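Local coordinates for protein MTH0777 (Methanothermobacter thermautotrophicus, PDB 1KJN) that is of unknown function, an archaeal DUF1890 family protein with a Rossmann-like alpha/beta fold around a parallel six-stranded sheet, at residues 73-76 with 77-80; 86-89 with 90-93. All coordinates share one frame; numbering follows the deposited sequence.

Contact 1. Residues 73-76 with 77-80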
loop_
_atom_site.group_PDB
_atom_site.type_symbol
_atom_site.label_atom_id
_atom_site.label_comp_id
_atom_site.label_asym_id
_atom_site.label_seq_id
_atom_site.Cartn_x
_atom_site.Cartn_y
_atom_site.Cartn_z
ATOM N N GLU A 73 -11.280 -16.477 -18.238
ATOM C CA GLU A 73 -12.717 -16.238 -18.223
ATOM C C GLU A 73 -13.148 -15.001 -19.023
ATOM O O GLU A 73 -14.314 -14.833 -19.335
ATOM C CB GLU A 73 -13.175 -16.068 -16.767
ATOM C CG GLU A 73 -14.221 -17.076 -16.278
ATOM C CD GLU A 73 -13.739 -18.517 -16.348
ATOM O OE1 GLU A 73 -12.618 -18.808 -15.874
ATOM O OE2 GLU A 73 -14.492 -19.365 -16.877
ATOM N N LEU A 74 -12.193 -14.148 -19.359
ATOM C CA LEU A 74 -12.480 -12.904 -20.055
ATOM C C LEU A 74 -12.922 -13.015 -21.527
ATOM O O LEU A 74 -12.415 -13.846 -22.279
ATOM C CB LEU A 74 -11.253 -12.000 -19.944
ATOM C CG LEU A 74 -11.408 -10.482 -20.029
ATOM C CD1 LEU A 74 -12.149 -9.973 -18.789
ATOM C CD2 LEU A 74 -10.028 -9.830 -20.122
ATOM N N ALA A 75 -13.875 -12.172 -21.910
ATOM C CA ALA A 75 -14.357 -12.092 -23.280
ATOM C C ALA A 75 -14.691 -10.632 -23.566
ATOM O O ALA A 75 -15.000 -9.863 -22.642
ATOM C CB ALA A 75 -15.590 -12.947 -23.468
ATOM N N GLU A 76 -14.664 -10.258 -24.843
ATOM C CA GLU A 76 -14.969 -8.889 -25.250
ATOM C C GLU A 76 -16.347 -8.489 -24.723
ATOM O O GLU A 76 -17.273 -9.305 -24.704
ATOM C CB GLU A 76 -14.914 -8.743 -26.785
ATOM C CG GLU A 76 -15.343 -7.335 -27.300
ATOM C CD GLU A 76 -14.800 -6.970 -28.683
ATOM O OE1 GLU A 76 -13.841 -7.607 -29.169
ATOM O OE2 GLU A 76 -15.315 -5.998 -29.280
ATOM N N GLY A 77 -16.448 -7.259 -24.228
ATOM C CA GLY A 77 -17.705 -6.766 -23.699
ATOM C C GLY A 77 -17.884 -6.910 -22.196
ATOM O O GLY A 77 -18.834 -6.363 -21.631
ATOM N N ASP A 78 -16.992 -7.639 -21.533
ATOM C CA ASP A 78 -17.127 -7.814 -20.080
ATOM C C ASP A 78 -16.760 -6.558 -19.277
ATOM O O ASP A 78 -17.053 -6.478 -18.079
ATOM C CB ASP A 78 -16.284 -8.992 -19.576
ATOM C CG ASP A 78 -16.798 -10.353 -20.048
ATOM O OD1 ASP A 78 -17.936 -10.471 -20.547
ATOM O OD2 ASP A 78 -16.045 -11.326 -19.891
ATOM N N TYR A 79 -16.098 -5.601 -19.922
ATOM C CA TYR A 79 -15.689 -4.366 -19.252
ATOM C C TYR A 79 -15.716 -3.177 -20.209
ATOM O O TYR A 79 -15.400 -3.312 -21.381
ATOM C CB TYR A 79 -14.277 -4.516 -18.662
ATOM C CG TYR A 79 -14.170 -5.554 -17.560
ATOM C CD1 TYR A 79 -14.422 -5.210 -16.233
ATOM C CD2 TYR A 79 -13.848 -6.878 -17.844
ATOM C CE1 TYR A 79 -14.362 -6.143 -15.224
ATOM C CE2 TYR A 79 -13.785 -7.836 -16.824
ATOM C CZ TYR A 79 -14.046 -7.454 -15.518
ATOM O OH TYR A 79 -14.000 -8.373 -14.501
ATOM N N GLU A 80 -16.075 -2.011 -19.681
ATOM C CA GLU A 80 -16.157 -0.776 -20.452
ATOM C C GLU A 80 -14.873 0.060 -20.333
ATOM O O GLU A 80 -14.675 1.025 -21.066
ATOM C CB GLU A 80 -17.368 0.046 -19.984
ATOM C CG GLU A 80 -18.739 -0.509 -20.400
ATOM C CD GLU A 80 -19.028 -1.918 -19.874
ATOM O OE1 GLU A 80 -19.071 -2.104 -18.641
ATOM O OE2 GLU A 80 -19.227 -2.846 -20.694
HETATM O O HOH W 1 -19.523 -9.866 -22.568
#

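Contact 2. Residues 86-89 with 90-93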
loop_
_atom_site.group_PDB
_atom_site.type_symbol
_atom_site.label_atom_id
_atom_site.label_comp_id
_atom_site.label_asym_id
_atom_site.label_seq_id
_atom_site.Cartn_x
_atom_site.Cartn_y
_atom_site.Cartn_z
ATOM N N VAL A 86 2.006 -0.449 -15.202
ATOM C CA VAL A 86 3.124 -1.051 -15.919
ATOM C C VAL A 86 4.512 -0.664 -15.409
ATOM O O VAL A 86 5.065 0.365 -15.793
ATOM C CB VAL A 86 3.014 -0.697 -17.425
ATOM C CG1 VAL A 86 3.981 -1.538 -18.238
ATOM C CG2 VAL A 86 1.582 -0.910 -17.919
ATOM N N PRO A 87 5.040 -1.434 -14.454
ATOM C CA PRO A 87 6.374 -1.190 -13.881
ATOM C C PRO A 87 7.449 -1.892 -14.716
ATOM O O PRO A 87 8.646 -1.690 -14.493
ATOM C CB PRO A 87 6.307 -1.865 -12.500
ATOM C CG PRO A 87 4.864 -2.170 -12.275
ATOM C CD PRO A 87 4.266 -2.374 -13.626
ATOM N N ASN A 88 7.038 -2.743 -15.654
ATOM C CA ASN A 88 8.026 -3.470 -16.449
ATOM C C ASN A 88 7.452 -4.220 -17.650
ATOM O O ASN A 88 6.241 -4.260 -17.841
ATOM C CB ASN A 88 8.765 -4.467 -15.542
ATOM C CG ASN A 88 7.816 -5.419 -14.832
ATOM O OD1 ASN A 88 6.727 -5.717 -15.330
ATOM N ND2 ASN A 88 8.226 -5.903 -13.667
ATOM N N ASP A 89 8.340 -4.915 -18.365
ATOM C CA ASP A 89 7.991 -5.693 -19.558
ATOM C C ASP A 89 6.894 -6.713 -19.331
ATOM O O ASP A 89 5.979 -6.794 -20.127
ATOM C CB ASP A 89 9.224 -6.425 -20.136
ATOM C CG ASP A 89 10.239 -5.481 -20.784
ATOM O OD1 ASP A 89 9.924 -4.296 -21.042
ATOM O OD2 ASP A 89 11.371 -5.936 -21.036
ATOM N N ALA A 90 6.993 -7.500 -18.261
ATOM C CA ALA A 90 5.982 -8.513 -18.003
ATOM C C ALA A 90 4.624 -7.859 -17.852
ATOM O O ALA A 90 3.649 -8.347 -18.405
ATOM C CB ALA A 90 6.316 -9.344 -16.755
ATOM N N ALA A 91 4.564 -6.759 -17.101
ATOM C CA ALA A 91 3.303 -6.065 -16.889
ATOM C C ALA A 91 2.772 -5.495 -18.194
ATOM O O ALA A 91 1.569 -5.565 -18.435
ATOM C CB ALA A 91 3.435 -4.965 -15.823
ATOM N N ALA A 92 3.658 -4.972 -19.052
ATOM C CA ALA A 92 3.197 -4.418 -20.333
ATOM C C ALA A 92 2.600 -5.514 -21.226
ATOM O O ALA A 92 1.544 -5.317 -21.828
ATOM C CB ALA A 92 4.305 -3.663 -21.059
ATOM N N ALA A 93 3.213 -6.696 -21.236
ATOM C CA ALA A 93 2.683 -7.792 -22.061
ATOM C C ALA A 93 1.294 -8.194 -21.584
ATOM O O ALA A 93 0.411 -8.438 -22.394
ATOM C CB ALA A 93 3.638 -9.003 -22.061
#

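Contact 1. Residues 73-76 with 77-80
D78 reaches back across the loop and accepts from the backbone of A75. A75 N donates to D78 OD2 at 3.1 Å. The donor stands above the carboxylate plane, 56° out of it, and the bond is well short of straight. The return bond runs between main chains: D78 N donates to A75 O at 3.2 Å. Residue A75 is thus gripped at both its N-H and its carbonyl by D78. In D78, CG lies anti to the carbonyl carbon (chi1 -68°), which folds the carboxylate back toward A75. Its other oxygen, OD1, accepts from a water at 2.6 Å. The same water donates to E76 O at 3.2 Å and so ties the carboxylate to the carbonyl at the middle of the bend.

The backbone from A75 to D78 is a type II beta turn, closed by the bond from D78 N to A75 O; the carboxylate bond to A75 N is an addition to it. G77 holds the third position with a positive phi of 95°, a region that glycine adopts readily. The turn lies in the loop that leads from helix 67-73 to strand 81-86 of the parallel sheet.

A second, apolar touch joins L74 and Y79. L74 CD1 meets the ring of Y79 at its edge, near the ring plane, 3.3 Å from CE2. The two side chains cross at about a right angle. L74 also packs on F98, I101 and L102 of helix 89-102, and Y79 touches L102. The Y79 ring has a cation-pi contact with K8, and its OH makes a weak hydrogen bond to T40 OG1. The E76 side chain sets off away from residues 77-80 and continues extended; its OE2 hydrogen-bonds to N103 ND2.

Contact 2. Residues 86-89 with 90-93
N88 caps the start of the helix by accepting from the backbone of A91. The bond from A91 N to N88 OD1 is 3.0 Å long and nearly straight, with an N-H...O angle of 163°. The donor approaches nearly along the C=O axis of the amide. N88 CG sits between its own backbone N and carbonyl carbon (chi1 56°), which brings OD1 to the N-H of A91 at the helix start. The main chain of N88 adds a second hold, since A92 N donates to N88 O at 2.9 Å. This is the first of the i to i+4 bonds here, and A93 N to D89 O at 3.0 Å follows.

The tight part is on the side of V86 and P87. A91 CB is wedged against P87 CD at 3.5 Å, closer than carbons usually pack. The same methyl lies 3.4 Å from N88 OD1. V86 CG1 rests on A92 CB, also at 3.5 Å. V86 and A92 are buried: V86 packs on I110 of strand 105-111, and A92 on I125 of helix 115-128.

The other side is looser. A90 and A93 are exposed, and A90 CB comes no nearer to N88 OD1 than 3.9 Å. D89 is exposed too, and its CB is directed away from residues 90-93; the side chain touches L121 of helix 115-128.

V86 ends strand 81-86, and the chain turns at P87 and N88 straight into helix 89-102. This is an asparagine N-cap at a strand-to-helix junction, beyond the C-terminal edge of the parallel sheet in a Rossmann-like alpha/beta fold (strand order 3-2-1-4-5-6).

Contact 1 and contact 2 follow one another along the chain, at the two ends of strand 81-86. Contact 1 brings the chain from helix 67-73 into this strand. Contact 2 takes it out of the strand and into helix 89-102. Their centres lie 21 Å apart, and their nearest atoms are about 11 Å from each other, so they do not touch. Helix 89-102 relates them: it begins in contact 2, and a later part of the same helix packs against contact 1. Contact 1 is at the surface, while contact 2 is partly buried. The protein's function is unknown, so neither contact can be placed relative to an active site.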